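Local coordinates for protein shikimate dehydrogenase (NADP(+)) (PDB 3U62) that probably catalyses the reversible NADPH-linked reduction of 3-dehydroshikimate to shikimate, a step on the way to chorismate and the aromatic amino acids, at residues D188-L193 / T204-K209; K209-G214 / I218-L223. One frame throughout, in Å; residues are numbered along the deposited sequence.

Contact 1: residues D188-L193 / T204-K209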
loop_
_atom_site.group_PDB
_atom_site.type_symbol
_atom_site.label_atom_id
_atom_site.label_comp_id
_atom_site.label_asym_id
_atom_site.label_seq_id
_atom_site.Cartn_x
_atom_site.Cartn_y
_atom_site.Cartn_z
ATOM N N ASP A 188 -8.747 -4.765 24.744
ATOM C CA ASP A 188 -10.004 -5.515 24.744
ATOM C C ASP A 188 -10.579 -5.685 23.336
ATOM O O ASP A 188 -11.079 -6.758 22.993
ATOM C CB ASP A 188 -11.032 -4.835 25.655
ATOM C CG ASP A 188 -12.362 -5.570 25.693
ATOM O OD1 ASP A 188 -13.384 -4.968 25.300
ATOM O OD2 ASP A 188 -12.387 -6.749 26.109
ATOM N N SER A 189 -10.509 -4.625 22.534
ATOM C CA SER A 189 -11.010 -4.656 21.161
ATOM C C SER A 189 -10.095 -5.446 20.222
ATOM O O SER A 189 -10.573 -6.134 19.316
ATOM C CB SER A 189 -11.219 -3.236 20.630
ATOM O OG SER A 189 -12.180 -2.535 21.408
ATOM N N LEU A 190 -8.785 -5.348 20.449
ATOM C CA LEU A 190 -7.796 -6.023 19.609
ATOM C C LEU A 190 -7.671 -7.518 19.886
ATOM O O LEU A 190 -7.428 -8.298 18.963
ATOM C CB LEU A 190 -6.416 -5.377 19.772
ATOM C CG LEU A 190 -6.167 -3.959 19.250
ATOM C CD1 LEU A 190 -4.863 -3.416 19.812
ATOM C CD2 LEU A 190 -6.144 -3.923 17.728
ATOM N N LYS A 191 -7.835 -7.908 21.148
ATOM C CA LYS A 191 -7.437 -9.246 21.619
ATOM C C LYS A 191 -8.032 -10.423 20.851
ATOM O O LYS A 191 -7.359 -11.437 20.651
ATOM C CB LYS A 191 -7.705 -9.404 23.124
ATOM C CG LYS A 191 -9.181 -9.459 23.508
ATOM C CD LYS A 191 -9.372 -9.597 25.006
ATOM C CE LYS A 191 -10.851 -9.721 25.352
ATOM N NZ LYS A 191 -11.082 -9.759 26.825
ATOM N N ASN A 192 -9.284 -10.290 20.421
ATOM C CA ASN A 192 -9.989 -11.387 19.769
ATOM C C ASN A 192 -10.035 -11.293 18.248
ATOM O O ASN A 192 -10.734 -12.076 17.598
ATOM C CB ASN A 192 -11.403 -11.525 20.336
ATOM C CG ASN A 192 -11.411 -12.105 21.739
ATOM O OD1 ASN A 192 -10.495 -12.825 22.141
ATOM N ND2 ASN A 192 -12.460 -11.799 22.493
ATOM N N LEU A 193 -9.295 -10.342 17.682
ATOM C CA LEU A 193 -9.107 -10.300 16.237
ATOM C C LEU A 193 -8.311 -11.525 15.800
ATOM O O LEU A 193 -7.464 -12.024 16.549
ATOM C CB LEU A 193 -8.370 -9.028 15.812
ATOM C CG LEU A 193 -9.047 -7.666 16.011
ATOM C CD1 LEU A 193 -8.042 -6.550 15.802
ATOM C CD2 LEU A 193 -10.248 -7.482 15.088
ATOM N N THR A 204 5.124 -1.339 14.123
ATOM C CA THR A 204 4.369 -0.211 14.645
ATOM C C THR A 204 3.827 -0.597 16.015
ATOM O O THR A 204 3.784 -1.786 16.344
ATOM C CB THR A 204 3.185 0.144 13.723
ATOM O OG1 THR A 204 2.340 -1.004 13.560
ATOM C CG2 THR A 204 3.680 0.596 12.359
ATOM N N PRO A 205 3.414 0.399 16.826
ATOM C CA PRO A 205 2.760 0.079 18.093
ATOM C C PRO A 205 1.586 -0.899 17.939
ATOM O O PRO A 205 1.402 -1.765 18.796
ATOM C CB PRO A 205 2.269 1.442 18.581
ATOM C CG PRO A 205 3.274 2.395 18.042
ATOM C CD PRO A 205 3.644 1.851 16.684
ATOM N N LEU A 206 0.816 -0.761 16.858
ATOM C CA LEU A 206 -0.299 -1.668 16.569
ATOM C C LEU A 206 0.162 -3.121 16.423
ATOM O O LEU A 206 -0.424 -4.027 17.021
ATOM C CB LEU A 206 -1.056 -1.220 15.311
ATOM C CG LEU A 206 -2.193 -2.111 14.789
ATOM C CD1 LEU A 206 -3.367 -2.163 15.764
ATOM C CD2 LEU A 206 -2.656 -1.640 13.421
ATOM N N VAL A 207 1.212 -3.326 15.628
ATOM C CA VAL A 207 1.783 -4.654 15.394
ATOM C C VAL A 207 2.338 -5.251 16.690
ATOM O O VAL A 207 2.082 -6.418 17.002
ATOM C CB VAL A 207 2.878 -4.606 14.288
ATOM C CG1 VAL A 207 3.696 -5.892 14.253
ATOM C CG2 VAL A 207 2.249 -4.343 12.926
ATOM N N VAL A 208 3.084 -4.438 17.436
ATOM C CA VAL A 208 3.672 -4.851 18.711
ATOM C C VAL A 208 2.591 -5.232 19.731
ATOM O O VAL A 208 2.729 -6.233 20.438
ATOM C CB VAL A 208 4.623 -3.757 19.278
ATOM C CG1 VAL A 208 5.113 -4.117 20.679
ATOM C CG2 VAL A 208 5.811 -3.547 18.344
ATOM N N LYS A 209 1.522 -4.439 19.789
ATOM C CA LYS A 209 0.393 -4.714 20.679
ATOM C C LYS A 209 -0.299 -6.022 20.305
ATOM O O LYS A 209 -0.623 -6.828 21.181
ATOM C CB LYS A 209 -0.616 -3.560 20.635
ATOM C CG LYS A 209 -1.662 -3.579 21.759
ATOM C CD LYS A 209 -1.324 -2.594 22.870
ATOM C CE LYS A 209 -0.403 -3.201 23.925
ATOM N NZ LYS A 209 -0.052 -2.221 24.989
#
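Leu190 reaches across to helix 205-213 with both of its methyls, each meeting a different residue one turn apart. On the inner side CD2 of Leu190 touches CD1 of Leu206 at 3.8 Å, two branched ends crossing at a slant. Leu206 gets there because its CG stands anti to the backbone N (chi1 175°), which carries the methyl forward although the CB bond does not aim at the neighbouring helix. Here the packing is tight: both leucines are buried and both also rest on Leu170 of strand 169-172, so the pair forms part of the apolar layer between the helices and the parallel sheet. The outer side is more open to solvent: Lys209 is partly exposed, and its CG lies 3.8 Å from CD1 of Leu190, the two side chains crossing at about a right angle. Beyond CG the lysine bends at chi2 (101°) and again at chi3, turning its ammonium away from the leucine, so the aliphatic root alone takes part. The backbones stay apart, with CA of Leu190 8.4 Å from CA of Lys209.

Each segment is secured by its own polar bonds. Leu193 N bonds to Leu190 O at 3.1 Å in a type I turn, while Thr204 caps helix 205-213 through a weak bond from Val207 N to its OG1 (3.3 Å, 163°). Thr204 OG1 is also bonded to Asp198. With no hydrogen bond or salt bridge between the segments, this small interface in the NADP-binding Rossmann-type domain probably depends on shape and the burial of methyl groups, the lysine stem shielding its outer margin.

Contact 2: residues K209-G214 / I218-L223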
loop_
_atom_site.group_PDB
_atom_site.type_symbol
_atom_site.label_atom_id
_atom_site.label_comp_id
_atom_site.label_asym_id
_atom_site.label_seq_id
_atom_site.Cartn_x
_atom_site.Cartn_y
_atom_site.Cartn_z
ATOM N N LYS A 209 1.522 -4.439 19.789
ATOM C CA LYS A 209 0.393 -4.714 20.679
ATOM C C LYS A 209 -0.299 -6.022 20.305
ATOM O O LYS A 209 -0.623 -6.828 21.181
ATOM C CB LYS A 209 -0.616 -3.560 20.635
ATOM C CG LYS A 209 -1.662 -3.579 21.759
ATOM C CD LYS A 209 -1.324 -2.594 22.870
ATOM C CE LYS A 209 -0.403 -3.201 23.925
ATOM N NZ LYS A 209 -0.052 -2.221 24.989
ATOM N N ALA A 210 -0.522 -6.221 19.007
ATOM C CA ALA A 210 -1.156 -7.435 18.496
ATOM C C ALA A 210 -0.377 -8.688 18.891
ATOM O O ALA A 210 -0.970 -9.720 19.214
ATOM C CB ALA A 210 -1.312 -7.356 16.989
ATOM N N ARG A 211 0.953 -8.591 18.852
ATOM C CA ARG A 211 1.829 -9.688 19.265
ATOM C C ARG A 211 1.703 -9.985 20.752
ATOM O O ARG A 211 1.645 -11.151 21.149
ATOM C CB ARG A 211 3.284 -9.384 18.912
ATOM C CG ARG A 211 3.608 -9.567 17.447
ATOM C CD ARG A 211 4.989 -9.052 17.127
ATOM N NE ARG A 211 5.218 -8.995 15.687
ATOM C CZ ARG A 211 6.159 -8.257 15.106
ATOM N NH1 ARG A 211 6.967 -7.495 15.838
ATOM N NH2 ARG A 211 6.291 -8.271 13.787
ATOM N N LYS A 212 1.664 -8.929 21.562
ATOM C CA LYS A 212 1.473 -9.061 23.005
ATOM C C LYS A 212 0.173 -9.793 23.344
ATOM O O LYS A 212 0.109 -10.521 24.337
ATOM C CB LYS A 212 1.488 -7.689 23.686
ATOM C CG LYS A 212 2.866 -7.056 23.793
ATOM C CD LYS A 212 2.820 -5.765 24.593
ATOM C CE LYS A 212 4.189 -5.112 24.659
ATOM N NZ LYS A 212 4.137 -3.770 25.306
ATOM N N LEU A 213 -0.848 -9.602 22.510
ATOM C CA LEU A 213 -2.178 -10.160 22.765
ATOM C C LEU A 213 -2.415 -11.522 22.104
ATOM O O LEU A 213 -3.443 -12.164 22.343
ATOM C CB LEU A 213 -3.266 -9.159 22.355
ATOM C CG LEU A 213 -3.265 -7.805 23.079
ATOM C CD1 LEU A 213 -4.168 -6.812 22.362
ATOM C CD2 LEU A 213 -3.669 -7.943 24.545
ATOM N N GLY A 214 -1.466 -11.957 21.279
ATOM C CA GLY A 214 -1.516 -13.280 20.662
ATOM C C GLY A 214 -2.474 -13.416 19.493
ATOM O O GLY A 214 -3.049 -14.490 19.282
ATOM N N ILE A 218 -0.463 -11.684 12.306
ATOM C CA ILE A 218 -0.022 -10.301 12.394
ATOM C C ILE A 218 0.925 -10.040 11.231
ATOM O O ILE A 218 2.065 -10.520 11.220
ATOM C CB ILE A 218 0.655 -10.000 13.747
ATOM C CG1 ILE A 218 -0.298 -10.339 14.896
ATOM C CG2 ILE A 218 1.078 -8.535 13.823
ATOM C CD1 ILE A 218 0.397 -10.793 16.170
ATOM N N ILE A 219 0.436 -9.291 10.249
ATOM C CA ILE A 219 1.163 -9.086 9.004
ATOM C C ILE A 219 1.513 -7.609 8.823
ATOM O O ILE A 219 0.627 -6.754 8.774
ATOM C CB ILE A 219 0.353 -9.619 7.785
ATOM C CG1 ILE A 219 0.061 -11.118 7.953
ATOM C CG2 ILE A 219 1.102 -9.362 6.480
ATOM C CD1 ILE A 219 -1.069 -11.657 7.061
ATOM N N LYS A 220 2.812 -7.322 8.743
ATOM C CA LYS A 220 3.294 -5.971 8.452
ATOM C C LYS A 220 3.338 -5.745 6.944
ATOM O O LYS A 220 3.024 -6.646 6.163
ATOM C CB LYS A 220 4.689 -5.732 9.038
ATOM C CG LYS A 220 4.856 -6.045 10.514
ATOM C CD LYS A 220 6.263 -5.683 10.981
ATOM C CE LYS A 220 7.336 -6.564 10.336
ATOM N NZ LYS A 220 8.708 -6.150 10.744
ATOM N N GLY A 221 3.747 -4.546 6.541
ATOM C CA GLY A 221 3.717 -4.148 5.136
ATOM C C GLY A 221 4.791 -4.732 4.236
ATOM O O GLY A 221 4.819 -4.434 3.040
ATOM N N ASN A 222 5.671 -5.561 4.797
ATOM C CA ASN A 222 6.788 -6.120 4.033
ATOM C C ASN A 222 6.376 -7.096 2.925
ATOM O O ASN A 222 6.974 -7.086 1.844
ATOM C CB ASN A 222 7.845 -6.742 4.954
ATOM C CG ASN A 222 7.296 -7.870 5.810
ATOM O OD1 ASN A 222 6.127 -7.866 6.203
ATOM N ND2 ASN A 222 8.147 -8.844 6.115
ATOM N N LEU A 223 5.371 -7.933 3.189
ATOM C CA LEU A 223 4.855 -8.859 2.173
ATOM C C LEU A 223 4.156 -8.117 1.036
ATOM O O LEU A 223 4.365 -8.435 -0.138
ATOM C CB LEU A 223 3.902 -9.889 2.792
ATOM C CG LEU A 223 4.487 -11.158 3.424
ATOM C CD1 LEU A 223 3.412 -11.875 4.233
ATOM C CD2 LEU A 223 5.072 -12.096 2.365
HETATM O O HOH W 1 4.446 -10.563 12.588
#
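This is a helix-on-strand contact within a beta-alpha-beta unit: helix 205-213 packs against strand 217-219, an edge strand of the parallel sheet and the last of its strands in the chain, in the crossover that starts from strand 195-198. Ile218 carries the contact, its CB directed at the helix. Its CG1 meets CB of Ala210 at 3.8 Å, and its CD1 lies against the helix backbone, 3.5 Å from both Ala210 O and Arg211 N. The small side chain of Ala210 is consistent with the close approach, CA of Ala210 to CA of Ile218 being 6.8 Å. With an alanine in place of Ile218, a gap would probably open beside CB of Ala210 and Arg211 CG would lose its apolar partner.

Farther out the contact turns polar. From CG, which touches Ile218 CD1, Arg211 runs out extended to NE and on to Lys220, its NH2 3.8 Å from CD of Lys220; the bend of the lysine at chi3 (-66°) helps bring the two chains across each other at about a right angle. A water at the edge of the guanidinium, in its plane, accepts from Arg211 NH2 (3.2 Å) and donates to Ile218 O (2.7 Å), tying helix to strand where no direct hydrogen bond does. The helix ends in a Schellman motif, Gly214 taking positive phi.

Arg211 NH2 and Lys220 NZ are 4.4 Å apart, yet both side chains form salt bridges to Asp203, through NH1 and NZ respectively. The shared carboxylate is likely to offset their mutual repulsion and keep the two cationic ends side by side.

Helix 205-213 serves both contacts, which follow one another along the chain with centres about 8 Å apart. In contact 1 it meets helix 187-190, and in contact 2 it meets the edge strand. Lys209 belongs to both segment pairs, and the sets interlock directly: CD1 of Leu213 lies 3.7 Å from CB of Leu190, and CG1 of Val207 lies 3.7 Å from CG2 of Ile218. Contact 2 is nearer the predicted sites, since it includes Gly221, a probable NADP(+)-binding residue, and the side chain of Lys220 is about 7 Å from that of Tyr201, which probably binds shikimate. From contact 1, the Leu206 side chain is about 9 Å from that of Val199, another predicted cofactor residue.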